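Local atomic coordinates of flavodoxin (Bacteroides uniformis, PDB entry 4J8P), a protein that binds flavin mononucleotide in a flavodoxin-type fold and probably acts as a redox flavoprotein, perhaps in electron transfer. Residues K7-Y12 and D31-E36; D81-G86 and A108-I113; F115-S120 and L144-S149. One frame throughout, in Å; residues are numbered along the deposited sequence. Where two conformers were deposited one is given.

Contact 1: K7-Y12 and D31-E36; sequences KTLVAY and DGTFYE. With SO4 (sulfate ion), chain K.
Over one face of the Phe-34 ring lies CE1 of Tyr-12, 3.4 Å from Phe-34 CZ and offset toward the rim. The two ring planes are 27° apart and their centroids 4.9 Å, which makes a strongly offset pair with little ring-on-ring overlap. The Tyr-12 ring also receives the CA of Glu-36 in an off-centre CH-pi contact, while the aliphatic part of Glu-36 runs past its CZ and OH. The Tyr-35 ring has atom O4 of a sulfate ion in plane at its edge; Tyr-35 OH donates to that oxygen over 2.6 Å. Ala-11 CB comes to the same ring near its plane, 3.9 Å from Tyr-35 CD2. Strands 7-12 and 33-36 run parallel at 23°, joined through helix 18-30 as a beta-alpha-beta unit at one edge of the flavodoxin sheet. Four backbone bonds tie them: Thr-33 N to Thr-8 O, Val-10 N to Thr-33 O, Tyr-35 N to Val-10 O and Tyr-12 N to Tyr-35 O. On the face of Leu-9, Ala-11, Thr-33 and Tyr-35, Leu-9 carries CG anti to its backbone nitrogen (chi1 -179°), and chi2 then turns CD1 to within 3.6 Å of Tyr-35 CB. At the strand start one water accepts from Thr-8 N at 2.9 Å and donates to Asp-31 O.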
loop_
_atom_site.group_PDB
_atom_site.type_symbol
_atom_site.label_atom_id
_atom_site.label_comp_id
_atom_site.label_asym_id
_atom_site.label_seq_id
_atom_site.Cartn_x
_atom_site.Cartn_y
_atom_site.Cartn_z
ATOM N N LYS A 7 10.765 13.063 -8.314
ATOM C CA LYS A 7 9.904 12.108 -9.022
ATOM C C LYS A 7 8.830 11.526 -8.105
ATOM O O LYS A 7 8.868 11.744 -6.892
ATOM C CB LYS A 7 10.714 10.957 -9.631
ATOM C CG LYS A 7 11.763 11.362 -10.674
ATOM C CD LYS A 7 11.611 10.550 -11.963
ATOM C CE LYS A 7 12.212 9.161 -11.923
ATOM N NZ LYS A 7 13.688 9.185 -12.117
ATOM N N THR A 8 7.852 10.823 -8.703
ATOM C CA THR A 8 6.760 10.210 -7.942
ATOM C C THR A 8 6.779 8.709 -8.145
ATOM O O THR A 8 6.946 8.213 -9.268
ATOM C CB THR A 8 5.393 10.827 -8.330
ATOM O OG1 THR A 8 5.415 12.229 -8.017
ATOM C CG2 THR A 8 4.204 10.144 -7.623
ATOM N N LEU A 9 6.643 7.981 -7.025
ATOM C CA LEU A 9 6.585 6.524 -7.034
ATOM C C LEU A 9 5.184 6.100 -6.676
ATOM O O LEU A 9 4.639 6.654 -5.728
ATOM C CB LEU A 9 7.587 5.941 -6.002
ATOM C CG LEU A 9 7.644 4.394 -5.917
ATOM C CD1 LEU A 9 8.172 3.799 -7.237
ATOM C CD2 LEU A 9 8.543 3.928 -4.755
ATOM N N VAL A 10 4.586 5.126 -7.409
ATOM C CA VAL A 10 3.293 4.565 -6.998
ATOM C C VAL A 10 3.596 3.118 -6.676
ATOM O O VAL A 10 3.768 2.313 -7.601
ATOM C CB VAL A 10 2.162 4.743 -8.033
ATOM C CG1 VAL A 10 0.881 4.025 -7.604
ATOM C CG2 VAL A 10 1.901 6.225 -8.275
ATOM N N ALA A 11 3.767 2.818 -5.383
ATOM C CA ALA A 11 4.052 1.475 -4.893
ATOM C C ALA A 11 2.760 0.826 -4.438
ATOM O O ALA A 11 1.892 1.516 -3.884
ATOM C CB ALA A 11 5.034 1.550 -3.736
ATOM N N TYR A 12 2.589 -0.464 -4.705
ATOM C CA TYR A 12 1.339 -1.093 -4.275
ATOM C C TYR A 12 1.531 -2.557 -3.998
ATOM O O TYR A 12 2.384 -3.202 -4.631
ATOM C CB TYR A 12 0.232 -0.932 -5.359
ATOM C CG TYR A 12 0.466 -1.830 -6.539
ATOM C CD1 TYR A 12 1.340 -1.460 -7.555
ATOM C CD2 TYR A 12 -0.127 -3.089 -6.611
ATOM C CE1 TYR A 12 1.641 -2.329 -8.598
ATOM C CE2 TYR A 12 0.172 -3.968 -7.643
ATOM C CZ TYR A 12 1.033 -3.571 -8.646
ATOM O OH TYR A 12 1.310 -4.380 -9.711
ATOM N N ASP A 31 1.812 10.561 -13.365
ATOM C CA ASP A 31 3.022 10.320 -14.176
ATOM C C ASP A 31 4.127 9.749 -13.269
ATOM O O ASP A 31 5.276 10.214 -13.263
ATOM C CB ASP A 31 3.489 11.584 -14.939
ATOM C CG ASP A 31 4.519 11.300 -16.022
ATOM O OD1 ASP A 31 4.618 10.131 -16.462
ATOM O OD2 ASP A 31 5.226 12.248 -16.431
ATOM N N GLY A 32 3.746 8.742 -12.481
ATOM C CA GLY A 32 4.656 8.114 -11.549
ATOM C C GLY A 32 5.185 6.786 -12.027
ATOM O O GLY A 32 4.666 6.202 -12.984
ATOM N N THR A 33 6.254 6.336 -11.384
ATOM C CA THR A 33 6.837 5.021 -11.634
ATOM C C THR A 33 5.932 3.995 -10.970
ATOM O O THR A 33 5.631 4.126 -9.779
ATOM C CB THR A 33 8.249 4.945 -11.092
ATOM O OG1 THR A 33 9.067 5.873 -11.803
ATOM C CG2 THR A 33 8.841 3.531 -11.213
ATOM N N PHE A 34 5.477 2.998 -11.744
ATOM C CA PHE A 34 4.589 1.922 -11.263
ATOM C C PHE A 34 5.463 0.852 -10.642
ATOM O O PHE A 34 6.360 0.313 -11.304
ATOM C CB PHE A 34 3.723 1.404 -12.423
ATOM C CG PHE A 34 2.698 0.341 -12.101
ATOM C CD1 PHE A 34 1.520 0.666 -11.429
ATOM C CD2 PHE A 34 2.813 -0.933 -12.634
ATOM C CE1 PHE A 34 0.530 -0.305 -11.218
ATOM C CE2 PHE A 34 1.834 -1.904 -12.403
ATOM C CZ PHE A 34 0.689 -1.576 -11.723
ATOM N N TYR A 35 5.241 0.566 -9.347
ATOM C CA TYR A 35 6.115 -0.346 -8.624
ATOM C C TYR A 35 5.307 -1.326 -7.791
ATOM O O TYR A 35 4.524 -0.891 -6.956
ATOM C CB TYR A 35 7.070 0.451 -7.708
ATOM C CG TYR A 35 7.931 -0.442 -6.848
ATOM C CD1 TYR A 35 9.074 -1.045 -7.364
ATOM C CD2 TYR A 35 7.544 -0.780 -5.550
ATOM C CE1 TYR A 35 9.823 -1.941 -6.611
ATOM C CE2 TYR A 35 8.276 -1.687 -4.794
ATOM C CZ TYR A 35 9.420 -2.260 -5.322
ATOM O OH TYR A 35 10.146 -3.157 -4.586
ATOM N N GLU A 36 5.560 -2.632 -7.952
ATOM C CA GLU A 36 4.832 -3.600 -7.142
ATOM C C GLU A 36 5.640 -4.044 -5.932
ATOM O O GLU A 36 6.787 -4.471 -6.068
ATOM C CB GLU A 36 4.462 -4.818 -8.007
ATOM C CG GLU A 36 3.606 -5.831 -7.254
ATOM C CD GLU A 36 3.125 -7.013 -8.072
ATOM O OE1 GLU A 36 3.674 -7.267 -9.174
ATOM O OE2 GLU A 36 2.244 -7.735 -7.565
HETATM S S SO4 K . 11.929 -4.944 -7.253
HETATM O O1 SO4 K . 13.257 -5.525 -7.483
HETATM O O2 SO4 K . 11.386 -4.403 -8.514
HETATM O O3 SO4 K . 10.982 -5.933 -6.767
HETATM O O4 SO4 K . 12.080 -3.930 -6.195
HETATM O O HOH W 1 7.628 10.837 -11.611
HETATM O O HOH W 2 8.863 8.526 -11.948
#

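Contact 2: D81-G86 and A108-I113; sequences DTIYIG and AGKTVI
Ile-113 runs alongside Tyr-84 in the same direction, with the methyl CD1 of the isoleucine over one face of the tyrosine ring. CD1 stands 3.6 Å above the ring plane, offset toward the rim, and is 4.0 Å from the centroid, which meets the geometry of a CH-pi contact. The isoleucine conformation explains this reach: CG1 is anti to the carbonyl carbon (chi1 -56°) and the chain then extends to CD1, while CG2, the other branch, lies along the ring at CD2 and CE2. Thr-82 CG2 comes to the same CD1 from a neighbouring position on this face.

On the other face, Ile-85 also runs extended through CG1, and its CD1 meets Val-112 CG1 at 3.6 Å. Val-112 turns that methyl anti to its own nitrogen (chi1 -180°). Nearer the start of the two strands, Ile-83 CD1 touches Lys-110 CD at 3.6 Å, so the lysine contributes its methylenes here. Its chain bends at chi4, and NZ is hydrogen-bonded to the carbonyl oxygens of Tyr-80 and Leu-77.

The backbones form a parallel ladder within the beta-alpha-beta unit that passes through helix 96-102. Thr-111 N donates to Asp-81 O, Ile-83 N to Thr-111 O, Ile-113 N to Ile-83 O and Ile-85 N to Ile-113 O. At the entry to the strand, Thr-82 OG1 donates to Asp-81 OD1 over 2.8 Å, approaching from above the carboxylate plane. The four ladder bonds satisfy the backbone groups that face each other across this pair, strand 7-12 takes further bonds on the other side of 80-88, and carbonyls meet the lysine nitrogen; to this the side chains of strands 80-88 and 111-117 add mainly apolar packing on both faces.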
loop_
_atom_site.group_PDB
_atom_site.type_symbol
_atom_site.label_atom_id
_atom_site.label_comp_id
_atom_site.label_asym_id
_atom_site.label_seq_id
_atom_site.Cartn_x
_atom_site.Cartn_y
_atom_site.Cartn_z
ATOM N N ASP A 81 10.309 12.331 -4.335
ATOM C CA ASP A 81 9.918 13.221 -3.244
ATOM C C ASP A 81 8.482 12.878 -2.810
ATOM O O ASP A 81 8.030 13.361 -1.777
ATOM C CB ASP A 81 10.067 14.716 -3.605
ATOM C CG ASP A 81 9.096 15.326 -4.608
ATOM O OD1 ASP A 81 8.142 14.635 -5.016
ATOM O OD2 ASP A 81 9.287 16.512 -4.980
ATOM N N THR A 82 7.766 12.050 -3.624
ATOM C CA THR A 82 6.379 11.678 -3.361
ATOM C C THR A 82 6.208 10.205 -3.590
ATOM O O THR A 82 6.596 9.713 -4.658
ATOM C CB THR A 82 5.401 12.474 -4.268
ATOM O OG1 THR A 82 5.624 13.873 -4.087
ATOM C CG2 THR A 82 3.921 12.196 -3.932
ATOM N N ILE A 83 5.627 9.498 -2.614
ATOM C CA ILE A 83 5.406 8.066 -2.746
ATOM C C ILE A 83 3.984 7.734 -2.375
ATOM O O ILE A 83 3.565 7.989 -1.240
ATOM C CB ILE A 83 6.390 7.234 -1.882
ATOM C CG1 ILE A 83 7.873 7.580 -2.265
ATOM C CG2 ILE A 83 6.069 5.702 -2.031
ATOM C CD1 ILE A 83 8.917 6.839 -1.482
ATOM N N TYR A 84 3.248 7.174 -3.327
ATOM C CA TYR A 84 1.904 6.652 -3.031
ATOM C C TYR A 84 2.073 5.190 -2.632
ATOM O O TYR A 84 2.905 4.496 -3.237
ATOM C CB TYR A 84 1.007 6.728 -4.256
ATOM C CG TYR A 84 0.595 8.114 -4.649
ATOM C CD1 TYR A 84 1.469 8.952 -5.329
ATOM C CD2 TYR A 84 -0.688 8.590 -4.357
ATOM C CE1 TYR A 84 1.095 10.254 -5.680
ATOM C CE2 TYR A 84 -1.082 9.874 -4.731
ATOM C CZ TYR A 84 -0.185 10.698 -5.392
ATOM O OH TYR A 84 -0.551 11.979 -5.750
ATOM N N ILE A 85 1.339 4.712 -1.590
ATOM C CA ILE A 85 1.438 3.308 -1.168
ATOM C C ILE A 85 0.046 2.756 -1.168
ATOM O O ILE A 85 -0.798 3.229 -0.398
ATOM C CB ILE A 85 2.110 3.161 0.223
ATOM C CG1 ILE A 85 3.526 3.781 0.201
ATOM C CG2 ILE A 85 2.153 1.655 0.615
ATOM C CD1 ILE A 85 4.237 3.654 1.543
ATOM N N GLY A 86 -0.220 1.798 -2.052
ATOM C CA GLY A 86 -1.560 1.227 -2.164
ATOM C C GLY A 86 -1.656 -0.180 -1.632
ATOM O O GLY A 86 -0.698 -0.952 -1.738
ATOM N N ALA A 108 12.444 9.466 4.559
ATOM C CA ALA A 108 12.663 10.843 5.041
ATOM C C ALA A 108 12.661 11.848 3.906
ATOM O O ALA A 108 13.180 11.572 2.821
ATOM C CB ALA A 108 13.985 10.939 5.804
ATOM N N GLY A 109 12.065 13.012 4.161
ATOM C CA GLY A 109 11.977 14.092 3.186
ATOM C C GLY A 109 11.021 13.817 2.043
ATOM O O GLY A 109 11.174 14.388 0.951
ATOM N N LYS A 110 10.060 12.897 2.265
ATOM C CA LYS A 110 9.100 12.519 1.241
ATOM C C LYS A 110 7.673 12.588 1.732
ATOM O O LYS A 110 7.384 12.280 2.893
ATOM C CB LYS A 110 9.373 11.073 0.756
ATOM C CG LYS A 110 10.835 10.869 0.328
ATOM C CD LYS A 110 11.048 9.485 -0.232
ATOM C CE LYS A 110 12.512 9.123 -0.310
ATOM N NZ LYS A 110 13.331 10.100 -1.090
ATOM N N THR A 111 6.782 12.959 0.821
ATOM C CA THR A 111 5.360 12.943 1.123
ATOM C C THR A 111 4.875 11.559 0.772
ATOM O O THR A 111 5.193 11.047 -0.309
ATOM C CB THR A 111 4.626 14.050 0.399
ATOM O OG1 THR A 111 4.931 15.285 1.061
ATOM C CG2 THR A 111 3.114 13.825 0.361
ATOM N N VAL A 112 4.187 10.925 1.703
ATOM C CA VAL A 112 3.714 9.555 1.527
ATOM C C VAL A 112 2.206 9.525 1.652
ATOM O O VAL A 112 1.646 10.005 2.646
ATOM C CB VAL A 112 4.395 8.609 2.529
ATOM C CG1 VAL A 112 3.897 7.180 2.329
ATOM C CG2 VAL A 112 5.922 8.697 2.382
ATOM N N ILE A 113 1.541 8.979 0.628
ATOM C CA ILE A 113 0.095 9.022 0.514
ATOM C C ILE A 113 -0.468 7.618 0.401
ATOM O O ILE A 113 -0.206 6.955 -0.601
ATOM C CB ILE A 113 -0.305 9.857 -0.728
ATOM C CG1 ILE A 113 0.303 11.276 -0.672
ATOM C CG2 ILE A 113 -1.860 9.895 -0.862
ATOM C CD1 ILE A 113 0.327 12.029 -2.016
#

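Contact 3: F115-S120 and L144-S149; sequences FATSGS and LLNGAS. With FMN (flavin mononucleotide), chain B.
The amide of Asn-146 faces Ser-118 with both of its polar atoms. OD1 accepts from Ser-118 N at 2.8 Å, the donor lying in the carbonyl plane on a lone pair. ND2 donates to Ser-118 OG at 3.0 Å, and that oxygen lies only 7° out of the amide plane. Two nearly straight bonds, each 164° at the hydrogen, thus fix the rotation of the amide. Ser-118 holds OG between its backbone nitrogen and carbonyl carbon (chi1 68°), where it meets ND2, packs against Leu-144 CD1 at 3.4 Å and is also hydrogen-bonded to Ser-121 O. With an alanine in place of Asn-146, both hydrogen bonds to Ser-118 go, and its N-H would probably lose its acceptor, making the flavin-binding loop less firmly set.

The loop after the strand supplies part of the FMN site: Gly-119 N donates to FMN N1 at 3.0 Å and Ser-120 N to FMN O2 at 2.8 Å. At the strand end, Thr-117 OG1 shares a hydrogen bond with the ribityl O4', and Ser-14, Ala-15, Thr-16, Thr-19, Ile-89 and Ser-121 also bind the cofactor. The pyrimidine edge of the isoalloxazine is therefore read by backbone amides immediately following the residue that Asn-146 grips.

Behind it, Leu-145 N donates to Ala-116 O at 2.8 Å, and the Leu-145 side chain slants across that of Phe-115, CD1 to CD2 3.9 Å. Strand 111-117 thereby meets the end of strand 138-144; Phe-115 touches Ala-23 of helix 18-30, Leu-145 touches Val-26 of the same helix, and both reach Trp-156 of helix 150-158.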
loop_
_atom_site.group_PDB
_atom_site.type_symbol
_atom_site.label_atom_id
_atom_site.label_comp_id
_atom_site.label_asym_id
_atom_site.label_seq_id
_atom_site.Cartn_x
_atom_site.Cartn_y
_atom_site.Cartn_z
ATOM N N PHE A 115 -3.274 4.711 -0.285
ATOM C CA PHE A 115 -4.576 4.520 -0.951
ATOM C C PHE A 115 -4.937 3.032 -0.829
ATOM O O PHE A 115 -4.051 2.196 -0.567
ATOM C CB PHE A 115 -4.595 5.031 -2.405
ATOM C CG PHE A 115 -3.709 4.273 -3.365
ATOM C CD1 PHE A 115 -2.364 4.587 -3.483
ATOM C CD2 PHE A 115 -4.234 3.278 -4.188
ATOM C CE1 PHE A 115 -1.546 3.898 -4.376
ATOM C CE2 PHE A 115 -3.413 2.585 -5.092
ATOM C CZ PHE A 115 -2.082 2.913 -5.198
ATOM N N ALA A 116 -6.220 2.719 -0.948
ATOM C CA ALA A 116 -6.622 1.337 -0.720
ATOM C C ALA A 116 -7.854 0.948 -1.491
ATOM O O ALA A 116 -8.542 1.791 -2.079
ATOM C CB ALA A 116 -6.895 1.148 0.789
ATOM N N THR A 117 -8.111 -0.366 -1.528
ATOM C CA THR A 117 -9.379 -0.904 -2.016
ATOM C C THR A 117 -9.905 -1.825 -0.926
ATOM O O THR A 117 -9.122 -2.327 -0.111
ATOM C CB THR A 117 -9.244 -1.622 -3.372
ATOM O OG1 THR A 117 -8.509 -2.831 -3.201
ATOM C CG2 THR A 117 -8.571 -0.722 -4.436
ATOM N N SER A 118 -11.221 -1.998 -0.869
ATOM C CA SER A 118 -11.816 -2.830 0.185
ATOM C C SER A 118 -13.146 -3.395 -0.243
ATOM O O SER A 118 -13.728 -2.924 -1.217
ATOM C CB SER A 118 -12.039 -1.981 1.438
ATOM O OG SER A 118 -13.055 -1.013 1.198
ATOM N N GLY A 119 -13.656 -4.359 0.526
ATOM C CA GLY A 119 -15.004 -4.867 0.308
ATOM C C GLY A 119 -16.023 -3.782 0.622
ATOM O O GLY A 119 -16.988 -3.592 -0.128
ATOM N N SER A 120 -15.795 -3.027 1.727
ATOM C CA SER A 120 -16.639 -1.912 2.140
ATOM C C SER A 120 -15.998 -0.991 3.174
ATOM O O SER A 120 -16.405 0.177 3.289
ATOM C CB SER A 120 -17.953 -2.431 2.714
ATOM O OG SER A 120 -17.760 -3.192 3.902
ATOM N N LEU A 144 -9.668 5.912 -0.198
ATOM C CA LEU A 144 -10.191 4.614 -0.578
ATOM C C LEU A 144 -10.651 4.771 -2.027
ATOM O O LEU A 144 -11.383 5.728 -2.328
ATOM C CB LEU A 144 -11.343 4.252 0.363
ATOM C CG LEU A 144 -11.986 2.896 0.103
ATOM C CD1 LEU A 144 -11.070 1.741 0.589
ATOM C CD2 LEU A 144 -13.379 2.824 0.764
ATOM N N LEU A 145 -10.196 3.868 -2.913
ATOM C CA LEU A 145 -10.478 3.914 -4.347
ATOM C C LEU A 145 -11.202 2.645 -4.787
ATOM O O LEU A 145 -10.662 1.830 -5.556
ATOM C CB LEU A 145 -9.180 4.102 -5.160
ATOM C CG LEU A 145 -8.450 5.457 -5.015
ATOM C CD1 LEU A 145 -7.087 5.395 -5.712
ATOM C CD2 LEU A 145 -9.284 6.603 -5.598
ATOM N N ASN A 146 -12.428 2.470 -4.297
ATOM C CA ASN A 146 -13.263 1.326 -4.695
ATOM C C ASN A 146 -13.935 1.644 -6.013
ATOM O O ASN A 146 -14.214 2.816 -6.278
ATOM C CB ASN A 146 -14.280 0.968 -3.604
ATOM C CG ASN A 146 -13.605 0.210 -2.487
ATOM O OD1 ASN A 146 -12.541 -0.379 -2.694
ATOM N ND2 ASN A 146 -14.234 0.140 -1.304
ATOM N N GLY A 147 -14.100 0.623 -6.863
ATOM C CA GLY A 147 -14.659 0.793 -8.210
ATOM C C GLY A 147 -13.857 1.818 -8.993
ATOM O O GLY A 147 -14.425 2.636 -9.720
ATOM N N ALA A 148 -12.518 1.787 -8.819
ATOM C CA ALA A 148 -11.582 2.733 -9.414
ATOM C C ALA A 148 -11.708 2.806 -10.921
ATOM O O ALA A 148 -11.694 1.783 -11.614
ATOM C CB ALA A 148 -10.144 2.384 -9.044
ATOM N N SER A 149 -11.810 4.031 -11.409
ATOM C CA SER A 149 -11.871 4.319 -12.837
ATOM C C SER A 149 -10.966 5.497 -13.162
ATOM O O SER A 149 -10.541 6.224 -12.251
ATOM C CB SER A 149 -13.305 4.619 -13.258
ATOM O OG SER A 149 -13.743 5.876 -12.768
HETATM N N1 FMN B . -12.518 -5.721 3.006
HETATM C C2 FMN B . -13.090 -4.842 3.890
HETATM O O2 FMN B . -13.998 -4.073 3.558
HETATM N N3 FMN B . -12.704 -4.861 5.237
HETATM C C4 FMN B . -11.793 -5.737 5.804
HETATM O O4 FMN B . -11.484 -5.615 6.991
HETATM C C4A FMN B . -11.256 -6.727 4.872
HETATM N N5 FMN B . -10.486 -7.683 5.354
HETATM C C5A FMN B . -9.975 -8.619 4.462
HETATM C C6 FMN B . -9.104 -9.601 4.953
HETATM C C7 FMN B . -8.479 -10.505 4.102
HETATM C C7M FMN B . -7.448 -11.450 4.661
HETATM C C8 FMN B . -8.753 -10.455 2.720
HETATM C C8M FMN B . -8.055 -11.370 1.748
HETATM C C9 FMN B . -9.638 -9.500 2.236
HETATM C C9A FMN B . -10.249 -8.570 3.080
HETATM N N10 FMN B . -11.118 -7.541 2.604
HETATM C C10 FMN B . -11.649 -6.620 3.468
HETATM C "C1'" FMN B . -11.410 -7.469 1.153
HETATM C "C2'" FMN B . -10.326 -6.732 0.365
HETATM O "O2'" FMN B . -9.910 -5.525 1.001
HETATM C "C3'" FMN B . -10.762 -6.384 -1.059
HETATM O "O3'" FMN B . -11.364 -7.529 -1.676
HETATM C "C4'" FMN B . -9.602 -5.836 -1.896
HETATM O "O4'" FMN B . -10.150 -5.056 -2.958
HETATM C "C5'" FMN B . -8.753 -6.962 -2.463
HETATM O "O5'" FMN B . -7.672 -6.317 -3.143
HETATM P P FMN B . -6.564 -7.049 -3.973
HETATM O O1P FMN B . -5.755 -8.009 -3.186
HETATM O O2P FMN B . -5.751 -5.908 -4.535
HETATM O O3P FMN B . -7.274 -7.739 -5.143
#

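All three contacts reach one parallel five-stranded sheet, ordered 33-36, 7-12, 80-88, 111-117, 138-144, and they follow one another in series along the chain. Contacts 1 and 2, with centres about 10 Å apart, meet where strands 7-12 and 80-88 are neighbours: Leu-9 O lies 2.8 Å from Tyr-84 N, probably hydrogen-bonded. Contacts 2 and 3 share strand 111-117, yet their centres are about 19 Å apart. The centres of contacts 1 and 3 are about 18 Å apart, though Phe-115 packs on Val-10. The first two contacts thus build adjoining parts of the sheet, and the third joins the end of strand 111-117, where the chain turns to hold the flavin, to the loop after 138-144.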